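Local coordinates for proteasome assembly chaperone family protein (Pyrococcus furiosus DSM 3638, PDB 3WZ2) that is an archaeal homolog of proteasome-assembly chaperones and probably helps to assemble or activate the proteasome, at residues Asn19-Glu24 / Lys200-Asn205. Residues are numbered along the deposited sequence; the frame is centred on the assembly and turned at random.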
# COMPACT_ATOMS: atom_id res chain seq x y z
N ASN B 19 19.02 25.85 24.29
CA ASN B 19 20.36 25.25 24.45
C ASN B 19 20.36 23.80 24.98
O ASN B 19 21.24 23.35 25.73
CB ASN B 19 21.28 26.16 25.28
CG ASN B 19 21.37 27.61 24.69
OD1 ASN B 19 21.42 27.85 23.47
ND2 ASN B 19 21.34 28.57 25.57
N ALA B 20 19.33 23.09 24.60
CA ALA B 20 19.12 21.72 25.03
C ALA B 20 20.33 20.86 24.74
O ALA B 20 21.01 20.99 23.70
CB ALA B 20 17.90 21.15 24.33
N ILE B 21 20.62 19.97 25.67
CA ILE B 21 21.38 18.77 25.38
C ILE B 21 20.40 17.65 25.18
O ILE B 21 19.68 17.25 26.11
CB ILE B 21 22.36 18.48 26.51
CG1 ILE B 21 23.41 19.59 26.57
CG2 ILE B 21 23.03 17.12 26.31
CD1 ILE B 21 24.16 19.65 27.89
N PHE B 22 20.36 17.13 23.94
CA PHE B 22 19.35 16.15 23.54
C PHE B 22 20.00 14.81 23.40
O PHE B 22 20.96 14.67 22.64
CB PHE B 22 18.76 16.55 22.20
CG PHE B 22 17.66 15.66 21.73
CD1 PHE B 22 16.35 15.96 22.03
CD2 PHE B 22 17.91 14.56 20.95
CE1 PHE B 22 15.31 15.16 21.58
CE2 PHE B 22 16.88 13.76 20.48
CZ PHE B 22 15.58 14.06 20.80
N ILE B 23 19.48 13.84 24.12
CA ILE B 23 20.04 12.50 24.12
C ILE B 23 19.02 11.53 23.58
O ILE B 23 17.90 11.48 24.09
CB ILE B 23 20.40 12.09 25.54
CG1 ILE B 23 21.46 13.05 26.07
CG2 ILE B 23 20.91 10.66 25.56
CD1 ILE B 23 21.60 12.99 27.57
N GLU B 24 19.39 10.75 22.58
CA GLU B 24 18.43 9.86 21.93
C GLU B 24 18.86 8.41 22.15
O GLU B 24 20.00 8.07 21.90
CB GLU B 24 18.38 10.17 20.43
CG GLU B 24 17.65 9.15 19.60
CD GLU B 24 18.53 8.00 19.09
OE1 GLU B 24 19.58 8.25 18.46
OE2 GLU B 24 18.11 6.84 19.21
N LYS B 200 30.87 11.14 31.83
CA LYS B 200 32.10 11.93 31.68
C LYS B 200 31.94 13.09 30.75
O LYS B 200 32.45 14.16 31.00
CB LYS B 200 33.20 11.03 31.15
CG LYS B 200 33.68 10.23 32.34
CD LYS B 200 34.31 8.94 32.01
CE LYS B 200 34.77 8.21 33.28
NZ LYS B 200 35.65 7.07 32.97
N MET B 201 31.29 12.83 29.64
CA MET B 201 31.09 13.85 28.60
C MET B 201 30.26 15.00 29.16
O MET B 201 30.48 16.13 28.80
CB MET B 201 30.43 13.18 27.39
CG MET B 201 29.97 14.07 26.25
SD MET B 201 29.56 13.05 24.79
CE MET B 201 29.44 14.38 23.60
N LEU B 202 29.23 14.72 29.95
CA LEU B 202 28.31 15.76 30.34
C LEU B 202 28.53 16.22 31.79
O LEU B 202 27.82 17.09 32.26
CB LEU B 202 26.87 15.28 30.19
CG LEU B 202 26.50 14.94 28.77
CD1 LEU B 202 25.04 14.58 28.72
CD2 LEU B 202 26.79 16.11 27.84
N GLY B 203 29.49 15.61 32.48
CA GLY B 203 29.79 15.98 33.87
C GLY B 203 28.64 15.66 34.77
O GLY B 203 28.22 16.49 35.57
N LEU B 204 28.08 14.48 34.60
CA LEU B 204 27.03 14.05 35.49
C LEU B 204 27.57 13.20 36.61
O LEU B 204 28.77 12.88 36.66
CB LEU B 204 25.95 13.34 34.69
CG LEU B 204 25.35 14.19 33.58
CD1 LEU B 204 24.36 13.37 32.77
CD2 LEU B 204 24.72 15.44 34.18
N ASN B 205 26.70 12.90 37.56
CA ASN B 205 27.10 12.08 38.69
C ASN B 205 26.24 10.84 38.77
O ASN B 205 25.71 10.54 39.84
CB ASN B 205 27.03 12.89 40.00
CG ASN B 205 28.02 14.05 40.00
OD1 ASN B 205 27.66 15.19 39.70
ND2 ASN B 205 29.28 13.76 40.33
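L202, in the last turn of helix 188-202, reaches across to I21 and I23 of strand 21-24, and the contact is wholly apolar. Its CB makes no contact with either isoleucine. With CG beside the backbone N and anti to the carbonyl carbon (chi1 -63°), the side chain heads for the sheet. CG of L202 itself still lies beyond contact distance, 4.8 Å from CG2 of I21, so that of this side chain only the two methyls touch the isoleucines. CD1 rests over the notch formed by two methyls, 4.0 Å from both CG2 of I21 and CD1 of I23. The other methyl, CD2, meets I21 alone, lying 4.2 Å from its CG2. I23 and L202 approach tip to tip, whereas I21 and L202 pass alongside each other in opposite directions. I21 offers its CG2 branch, which stands anti to the backbone N. I114 of strand 112-120 also touches L202, while L198, one turn earlier in the helix, rests on I23. The helix ends with L202, and G203, the next residue, leaves helical geometry with positive phi (65°). Such aliphatic packing of a helix end against an inner strand of a mixed sheet is characteristic of layered alpha/beta folds, here that of the PAC2 family.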